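Local structure of lipase chaperone (Burkholderia glumae, 2ES4) at residues R110-A113 against A114-G118; A241-K245 against A246-P250; Q259-G262 against P263-A267. The protein helps the secreted lipase of the same bacterium to fold during its passage through the periplasm, acting as a lipase-specific foldase. One frame throughout, in Å; residues are numbered along the deposited sequence.

Contact 1 (R110-A113 against A114-G118); sequences REIA and AQLDG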
ATOM      1  N   ARG B 110       1.970  15.964  26.731  1.00 27.38           N
ATOM      2  CA  ARG B 110       1.692  14.816  27.586  1.00 26.78           C
ATOM      3  C   ARG B 110       2.571  13.623  27.223  1.00 27.70           C
ATOM      4  O   ARG B 110       3.092  12.947  28.108  1.00 27.25           O
ATOM      5  CB  ARG B 110       0.214  14.425  27.504  1.00 25.56           C
ATOM      6  CG  ARG B 110      -0.214  13.332  28.483  1.00 25.72           C
ATOM      7  CD  ARG B 110      -1.721  13.136  28.455  1.00 27.45           C
ATOM      8  NE  ARG B 110      -2.186  12.239  29.516  1.00 28.76           N
ATOM      9  CZ  ARG B 110      -2.094  10.911  29.480  1.00 31.25           C
ATOM     10  NH1 ARG B 110      -2.547  10.190  30.497  1.00 30.17           N
ATOM     11  NH2 ARG B 110      -1.562  10.301  28.424  1.00 29.06           N
ATOM     12  N   GLU B 111       2.753  13.394  25.923  1.00 28.06           N
ATOM     13  CA  GLU B 111       3.571  12.280  25.437  1.00 29.22           C
ATOM     14  C   GLU B 111       5.034  12.466  25.813  1.00 28.28           C
ATOM     15  O   GLU B 111       5.694  11.515  26.232  1.00 27.27           O
ATOM     16  CB  GLU B 111       3.436  12.134  23.927  1.00 30.33           C
ATOM     17  CG  GLU B 111       2.037  11.821  23.443  1.00 33.47           C
ATOM     18  CD  GLU B 111       1.754  10.339  23.295  1.00 36.22           C
ATOM     19  OE1 GLU B 111       1.731   9.625  24.314  1.00 36.39           O
ATOM     20  OE2 GLU B 111       1.547   9.886  22.150  1.00 37.73           O
ATOM     21  N   ILE B 112       5.523  13.701  25.694  1.00 28.91           N
ATOM     22  CA  ILE B 112       6.902  14.029  26.058  1.00 29.36           C
ATOM     23  C   ILE B 112       7.090  13.795  27.556  1.00 30.23           C
ATOM     24  O   ILE B 112       8.060  13.159  27.974  1.00 30.25           O
ATOM     25  CB  ILE B 112       7.244  15.501  25.751  1.00 30.52           C
ATOM     26  CG1 ILE B 112       7.251  15.740  24.243  1.00 29.04           C
ATOM     27  CG2 ILE B 112       8.602  15.869  26.351  1.00 31.46           C
ATOM     28  CD1 ILE B 112       7.484  17.174  23.828  1.00 31.85           C
ATOM     29  N   ALA B 113       6.136  14.293  28.343  1.00 30.42           N
ATOM     30  CA  ALA B 113       6.162  14.158  29.795  1.00 30.46           C
ATOM     31  C   ALA B 113       6.149  12.703  30.235  1.00 30.82           C
ATOM     32  O   ALA B 113       6.861  12.330  31.145  1.00 29.44           O
ATOM     33  CB  ALA B 113       4.999  14.889  30.413  1.00 31.88           C
ATOM     34  N   ALA B 114       5.380  11.869  29.544  1.00 29.61           N
ATOM     35  CA  ALA B 114       5.298  10.448  29.876  1.00 31.17           C
ATOM     36  C   ALA B 114       6.668   9.763  29.835  1.00 31.19           C
ATOM     37  O   ALA B 114       6.985   8.944  30.695  1.00 31.11           O
ATOM     38  CB  ALA B 114       4.339   9.758  28.937  1.00 31.01           C
ATOM     39  N   GLN B 115       7.492  10.163  28.870  1.00 32.08           N
ATOM     40  CA  GLN B 115       8.825   9.596  28.707  1.00 34.46           C
ATOM     41  C   GLN B 115       9.923  10.336  29.461  1.00 35.99           C
ATOM     42  O   GLN B 115      10.816   9.711  30.036  1.00 36.79           O
ATOM     43  CB  GLN B 115       9.201   9.542  27.222  1.00 33.31           C
ATOM     44  CG  GLN B 115       8.403   8.553  26.389  1.00 32.65           C
ATOM     45  CD  GLN B 115       8.908   8.449  24.958  1.00 32.33           C
ATOM     46  OE1 GLN B 115      10.116   8.471  24.708  1.00 32.58           O
ATOM     47  NE2 GLN B 115       7.984   8.334  24.013  1.00 29.30           N
ATOM     48  N   LEU B 116       9.871  11.667  29.429  1.00 38.30           N
ATOM     49  CA  LEU B 116      10.906  12.494  30.043  1.00 40.43           C
ATOM     50  C   LEU B 116      10.471  13.395  31.188  1.00 42.87           C
ATOM     51  O   LEU B 116      11.125  14.404  31.458  1.00 43.61           O
ATOM     52  CB  LEU B 116      11.564  13.347  28.954  1.00 39.36           C
ATOM     53  CG  LEU B 116      11.928  12.667  27.635  1.00 39.77           C
ATOM     54  CD1 LEU B 116      12.397  13.669  26.637  1.00 40.15           C
ATOM     55  CD2 LEU B 116      12.969  11.586  27.876  1.00 38.28           C
ATOM     56  N   ASP B 117       9.403  13.021  31.891  1.00 44.40           N
ATOM     57  CA  ASP B 117       8.902  13.827  33.017  1.00 47.26           C
ATOM     58  C   ASP B 117       9.976  14.119  34.046  1.00 49.33           C
ATOM     59  O   ASP B 117      10.612  13.197  34.564  1.00 49.33           O
ATOM     60  CB  ASP B 117       7.753  13.117  33.723  1.00 48.28           C
ATOM     61  CG  ASP B 117       6.549  14.013  33.960  1.00 49.49           C
ATOM     62  OD1 ASP B 117       5.499  13.479  34.373  1.00 50.13           O
ATOM     63  OD2 ASP B 117       6.640  15.240  33.740  1.00 49.26           O
ATOM     64  N   GLY B 118      10.219  15.407  34.269  1.00 51.30           N
ATOM     65  CA  GLY B 118      11.219  15.835  35.234  1.00 53.63           C
ATOM     66  C   GLY B 118      12.653  15.552  34.828  1.00 55.26           C
ATOM     67  O   GLY B 118      13.357  14.800  35.510  1.00 55.48           O
TER
HETATM   68  O   HOH W   1       5.316   9.069  24.823  1.00 32.83           O

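Contact 2 (A241-K245 against A246-P250); sequences ADLQK and AGATP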
ATOM      1  N   ALA B 241      11.011 -19.025  -6.714  1.00 24.42           N
ATOM      2  CA  ALA B 241      10.092 -18.679  -7.800  1.00 25.24           C
ATOM      3  C   ALA B 241      10.609 -19.134  -9.156  1.00 27.56           C
ATOM      4  O   ALA B 241       9.851 -19.685  -9.953  1.00 28.23           O
ATOM      5  CB  ALA B 241       9.826 -17.185  -7.817  1.00 24.42           C
ATOM      6  N   ASP B 242      11.913 -18.960  -9.384  1.00 28.64           N
ATOM      7  CA  ASP B 242      12.545 -19.365 -10.640  1.00 30.27           C
ATOM      8  C   ASP B 242      12.466 -20.869 -10.876  1.00 30.39           C
ATOM      9  O   ASP B 242      12.213 -21.308 -12.001  1.00 29.18           O
ATOM     10  CB  ASP B 242      14.007 -18.915 -10.695  1.00 34.35           C
ATOM     11  CG  ASP B 242      14.160 -17.408 -10.827  1.00 38.10           C
ATOM     12  OD1 ASP B 242      13.281 -16.750 -11.429  1.00 39.75           O
ATOM     13  OD2 ASP B 242      15.171 -16.876 -10.323  1.00 40.52           O
ATOM     14  N   LEU B 243      12.640 -21.651  -9.812  1.00 27.99           N
ATOM     15  CA  LEU B 243      12.563 -23.105  -9.921  1.00 28.08           C
ATOM     16  C   LEU B 243      11.147 -23.563 -10.253  1.00 28.55           C
ATOM     17  O   LEU B 243      10.960 -24.516 -11.010  1.00 28.73           O
ATOM     18  CB  LEU B 243      13.056 -23.768  -8.643  1.00 25.25           C
ATOM     19  CG  LEU B 243      14.573 -23.748  -8.489  1.00 26.66           C
ATOM     20  CD1 LEU B 243      14.957 -24.096  -7.086  1.00 25.99           C
ATOM     21  CD2 LEU B 243      15.195 -24.725  -9.480  1.00 26.39           C
ATOM     22  N   GLN B 244      10.156 -22.837  -9.740  1.00 28.53           N
ATOM     23  CA  GLN B 244       8.757 -23.153 -10.021  1.00 31.43           C
ATOM     24  C   GLN B 244       8.458 -22.892 -11.491  1.00 33.15           C
ATOM     25  O   GLN B 244       7.875 -23.743 -12.166  1.00 34.13           O
ATOM     26  CB  GLN B 244       7.821 -22.304  -9.179  1.00 31.84           C
ATOM     27  CG  GLN B 244       7.909 -22.550  -7.710  1.00 33.22           C
ATOM     28  CD  GLN B 244       6.975 -21.662  -6.938  1.00 35.80           C
ATOM     29  OE1 GLN B 244       5.762 -21.878  -6.914  1.00 35.43           O
ATOM     30  NE2 GLN B 244       7.537 -20.678  -6.265  1.00 35.25           N
ATOM     31  N   LYS B 245       8.913 -21.739 -11.988  1.00 35.28           N
ATOM     32  CA  LYS B 245       8.719 -21.349 -13.387  1.00 37.11           C
ATOM     33  C   LYS B 245       9.389 -22.331 -14.341  1.00 37.77           C
ATOM     34  O   LYS B 245       8.910 -22.548 -15.459  1.00 37.40           O
ATOM     35  CB  LYS B 245       9.274 -19.948 -13.640  1.00 39.35           C
ATOM     36  CG  LYS B 245       8.478 -18.835 -12.995  1.00 42.57           C
ATOM     37  CD  LYS B 245       9.058 -17.471 -13.337  1.00 44.86           C
ATOM     38  CE  LYS B 245       8.225 -16.339 -12.745  1.00 47.09           C
ATOM     39  NZ  LYS B 245       8.176 -16.375 -11.254  1.00 47.30           N
ATOM     40  N   ALA B 246      10.474 -22.948 -13.875  1.00 36.61           N
ATOM     41  CA  ALA B 246      11.216 -23.930 -14.657  1.00 37.50           C
ATOM     42  C   ALA B 246      10.538 -25.299 -14.609  1.00 36.75           C
ATOM     43  O   ALA B 246      10.924 -26.213 -15.343  1.00 38.31           O
ATOM     44  CB  ALA B 246      12.650 -24.032 -14.152  1.00 37.70           C
ATOM     45  N   GLY B 247       9.533 -25.429 -13.743  1.00 35.44           N
ATOM     46  CA  GLY B 247       8.804 -26.677 -13.601  1.00 34.08           C
ATOM     47  C   GLY B 247       9.548 -27.727 -12.802  1.00 33.23           C
ATOM     48  O   GLY B 247       9.385 -28.927 -13.047  1.00 31.53           O
ATOM     49  N   ALA B 248      10.352 -27.280 -11.837  1.00 31.90           N
ATOM     50  CA  ALA B 248      11.127 -28.186 -10.996  1.00 31.27           C
ATOM     51  C   ALA B 248      10.242 -29.123 -10.194  1.00 29.90           C
ATOM     52  O   ALA B 248       9.231 -28.709  -9.618  1.00 29.63           O
ATOM     53  CB  ALA B 248      12.031 -27.401 -10.058  1.00 30.68           C
ATOM     54  N   THR B 249      10.606 -30.400 -10.194  1.00 28.56           N
ATOM     55  CA  THR B 249       9.879 -31.408  -9.433  1.00 27.83           C
ATOM     56  C   THR B 249      10.227 -31.137  -7.959  1.00 28.06           C
ATOM     57  O   THR B 249      11.140 -30.350  -7.682  1.00 25.62           O
ATOM     58  CB  THR B 249      10.366 -32.835  -9.796  1.00 30.64           C
ATOM     59  OG1 THR B 249      11.734 -32.990  -9.405  1.00 29.93           O
ATOM     60  CG2 THR B 249      10.193 -33.113 -11.268  1.00 30.72           C
ATOM     61  N   PRO B 250       9.496 -31.748  -7.003  1.00 27.91           N
ATOM     62  CA  PRO B 250       9.817 -31.518  -5.591  1.00 28.04           C
ATOM     63  C   PRO B 250      11.254 -31.898  -5.219  1.00 28.88           C
ATOM     64  O   PRO B 250      11.895 -31.192  -4.438  1.00 26.03           O
ATOM     65  CB  PRO B 250       8.820 -32.403  -4.889  1.00 28.31           C
ATOM     66  CG  PRO B 250       7.623 -32.303  -5.800  1.00 29.74           C
ATOM     67  CD  PRO B 250       8.213 -32.478  -7.119  1.00 29.15           C
TER

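Contact 3 (Q259-G262 against P263-A267); sequences QTLG and PEAAA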
ATOM      1  N   GLN B 259      21.375 -26.436  -1.626  1.00 25.86           N
ATOM      2  CA  GLN B 259      22.740 -25.966  -1.829  1.00 28.02           C
ATOM      3  C   GLN B 259      22.884 -24.456  -1.961  1.00 27.26           C
ATOM      4  O   GLN B 259      23.945 -23.963  -2.349  1.00 25.04           O
ATOM      5  CB  GLN B 259      23.397 -26.684  -3.010  1.00 31.86           C
ATOM      6  CG  GLN B 259      22.723 -26.473  -4.349  1.00 37.00           C
ATOM      7  CD  GLN B 259      23.460 -27.150  -5.476  1.00 41.09           C
ATOM      8  OE1 GLN B 259      23.738 -28.350  -5.420  1.00 43.53           O
ATOM      9  NE2 GLN B 259      23.788 -26.385  -6.513  1.00 43.93           N
ATOM     10  N   THR B 260      21.809 -23.721  -1.670  1.00 25.79           N
ATOM     11  CA  THR B 260      21.841 -22.266  -1.733  1.00 25.54           C
ATOM     12  C   THR B 260      21.242 -21.644  -0.477  1.00 24.70           C
ATOM     13  O   THR B 260      21.904 -20.861   0.206  1.00 26.42           O
ATOM     14  CB  THR B 260      21.130 -21.723  -2.973  1.00 27.92           C
ATOM     15  OG1 THR B 260      19.796 -22.242  -3.047  1.00 30.26           O
ATOM     16  CG2 THR B 260      21.891 -22.074  -4.257  1.00 29.98           C
ATOM     17  N   LEU B 261      20.010 -22.025  -0.148  1.00 21.88           N
ATOM     18  CA  LEU B 261      19.331 -21.497   1.036  1.00 22.13           C
ATOM     19  C   LEU B 261      19.429 -22.385   2.265  1.00 21.05           C
ATOM     20  O   LEU B 261      19.114 -21.948   3.374  1.00 23.36           O
ATOM     21  CB  LEU B 261      17.859 -21.213   0.729  1.00 21.55           C
ATOM     22  CG  LEU B 261      17.561 -20.247  -0.421  1.00 23.12           C
ATOM     23  CD1 LEU B 261      16.059 -20.033  -0.522  1.00 20.44           C
ATOM     24  CD2 LEU B 261      18.280 -18.927  -0.185  1.00 23.78           C
ATOM     25  N   GLY B 262      19.864 -23.627   2.072  1.00 22.27           N
ATOM     26  CA  GLY B 262      19.979 -24.538   3.195  1.00 20.76           C
ATOM     27  C   GLY B 262      18.892 -25.593   3.190  1.00 22.83           C
ATOM     28  O   GLY B 262      17.837 -25.392   2.567  1.00 21.43           O
ATOM     29  N   PRO B 263      19.101 -26.720   3.900  1.00 22.67           N
ATOM     30  CA  PRO B 263      18.139 -27.828   3.979  1.00 23.12           C
ATOM     31  C   PRO B 263      16.756 -27.535   4.568  1.00 23.29           C
ATOM     32  O   PRO B 263      15.776 -28.167   4.165  1.00 21.63           O
ATOM     33  CB  PRO B 263      18.900 -28.883   4.781  1.00 24.84           C
ATOM     34  CG  PRO B 263      19.802 -28.074   5.609  1.00 27.03           C
ATOM     35  CD  PRO B 263      20.308 -27.032   4.687  1.00 24.71           C
ATOM     36  N   GLU B 264      16.668 -26.577   5.492  1.00 22.37           N
ATOM     37  CA  GLU B 264      15.380 -26.231   6.104  1.00 23.65           C
ATOM     38  C   GLU B 264      14.461 -25.566   5.091  1.00 22.95           C
ATOM     39  O   GLU B 264      13.303 -25.965   4.945  1.00 22.97           O
ATOM     40  CB  GLU B 264      15.572 -25.322   7.310  1.00 26.97           C
ATOM     41  CG  GLU B 264      16.196 -26.024   8.499  1.00 33.68           C
ATOM     42  CD  GLU B 264      16.656 -25.051   9.560  1.00 37.32           C
ATOM     43  OE1 GLU B 264      17.640 -24.320   9.314  1.00 39.63           O
ATOM     44  OE2 GLU B 264      16.035 -25.016  10.640  1.00 42.02           O
ATOM     45  N   ALA B 265      15.000 -24.588   4.364  1.00 22.47           N
ATOM     46  CA  ALA B 265      14.244 -23.885   3.331  1.00 22.19           C
ATOM     47  C   ALA B 265      13.955 -24.832   2.171  1.00 22.84           C
ATOM     48  O   ALA B 265      12.884 -24.769   1.565  1.00 19.97           O
ATOM     49  CB  ALA B 265      14.999 -22.666   2.858  1.00 22.05           C
ATOM     50  N   ALA B 266      14.887 -25.753   1.915  1.00 19.46           N
ATOM     51  CA  ALA B 266      14.723 -26.744   0.852  1.00 20.68           C
ATOM     52  C   ALA B 266      13.563 -27.673   1.110  1.00 20.40           C
ATOM     53  O   ALA B 266      12.801 -27.976   0.194  1.00 20.69           O
ATOM     54  CB  ALA B 266      15.975 -27.538   0.660  1.00 19.31           C
ATOM     55  N   ALA B 267      13.415 -28.087   2.366  1.00 20.04           N
ATOM     56  CA  ALA B 267      12.330 -28.980   2.754  1.00 21.72           C
ATOM     57  C   ALA B 267      10.988 -28.265   2.629  1.00 22.42           C
ATOM     58  O   ALA B 267      10.020 -28.844   2.129  1.00 21.26           O
ATOM     59  CB  ALA B 267      12.532 -29.482   4.169  1.00 24.35           C
TER

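Contact 1 (R110-A113 against A114-G118)
The last turn of helix 101-116 holds this contact, where Ile112 meets Leu116 one turn on and the chain then leaves the helix toward Gly118. Leu116 N donates to Ile112 O at 2.8 Å, nearly straight, with an N-H...O angle of 165°. Two residues earlier, Ala114 N donates to Arg110 O at 2.9 Å, tilted out of the carbonyl plane. Between these two the spacing stretches: Gln115 N makes one weak bond to Glu111 O (3.5 Å) and another to Ile112 O (3.2 Å). A water donates to Glu111 O at 2.8 Å and accepts from Gln115 NE2, so the side-chain amide is tied back to the backbone of the preceding turn. Gln115 gets there because its CG lies beside the backbone N (chi1 -68°) and the chain then runs extended. On the buried face, Ile112 CG2 comes to 4.4 Å from Leu116 CD1, and these branched apolar residues also pack on helix 120-137, Ile112 on Ala125 and Leu116 on Ala121. Small Ala113 and Ala114 suit the more open flank. Gly118 suits the exit, since its phi of 70° is costly for residues with a side chain. Both polar ends of the Gln115 amide are used, OE1 by Leu71 N and NE2 by Pro69 O besides the water, so this glutamine ties the C-terminal part of the helix to the loop before helix 84-90.

Contact 2 (A241-K245 against A246-P250)
Ala248 N returns to Leu243 O at 2.9 Å and Gly247 N to Gln244 O at 2.8 Å, the pair of backward bonds that makes a Schellman motif at the end of helix 221-245. The first is fairly straight at 163°; in the second the donor stands above the carbonyl plane. Ala246 N still bonds Asp242 O in the helical manner (3.0 Å) and adds a weak bond to Leu243 O, which thus receives two donors. Gly247 suits the turning point because its phi of 77° is easily reached without a side chain. The reversal brings the methyl of Ala248 against the flank of Leu243, CB to CB 4.0 Å. With CG beside the backbone N (chi1 -75°), Leu243 also brings CD2 to 4.2 Å from Ala248 CB. Alanine suits position 248, its CB lying 3.2 Å from Leu243 O. Thr249 takes the N-cap of helix 250-258, where its side chain caps a backbone N just beyond, and Pro250, needing no N-H donor, fills the first turn. Leu243 packs on Met253 and Ile257 of that helix, while Gln244 touches Met272 of helix 263-294 and Ala248 O accepts from Gln273 NE2, so the turn joins all three helices.

Contact 3 (Q259-G262 against P263-A267)
Leu261 and Ala265 meet through their beta carbons, CB to CB 3.9 Å, and this apolar touch marks the closely packed side of the turn into helix 263-294. Leucine suits the spot because its branches extend past the alanine: with CG beside the backbone N (chi1 -57°), the side chain carries on to Ala236 of helix 221-245. Ala265 is buried and its CB points toward the loop, where a methyl is enough to meet Leu261 CB and to approach Gly262 O at 3.9 Å. It also packs on the backbone of another protein chain. Ala266, equally small and buried, lays its CB 3.4 Å from Gly262 O and rests on Arg254, Ile257 and Ala258 of helix 250-258. The backbone bond that starts the helix lies here too: Ala266 N donates to Gly262 O at 3.0 Å, with the donor in the carbonyl plane.

The other side is looser. Pro263 and Glu264 are exposed; the proline ring adjoins Gly262 through the peptide link, while the glutamate side chain stands clear of the loop, its carboxylate, near the start of the helix, probably favoured by the helix dipole. Thr260 OG1 bonds Gln256 O and Ile257 O, tying the loop back to the preceding helix.

Gly262, at phi 106° and psi 160°, occupies the N-cap in a conformation hardly open to other residues, and Pro263 follows without an N-H to satisfy. Glycine at the N-cap followed by proline in the first turn is a common way to begin a helix, here in the short connection between helices 250-258 and 263-294.

How the contacts relate
Along the chain the contacts come in series: contact 1 at the end of helix 101-116, contact 2 between helices 221-245 and 250-258, contact 3 between helices 250-258 and 263-294. Contacts 2 and 3 lie at the two ends of the short helix 250-258, their centres 15 Å apart and their nearest atoms about 6 Å, without touching. Contact 1 is remote, its centre 55 Å from that of contact 2, on opposite sides of the chain's centre, and 48 Å from that of contact 3. All three lie where helices begin or end; contacts 2 and 3, both within reach of another protein chain, set the turns linking helix 250-258 to its neighbours in an extended chaperone without strands.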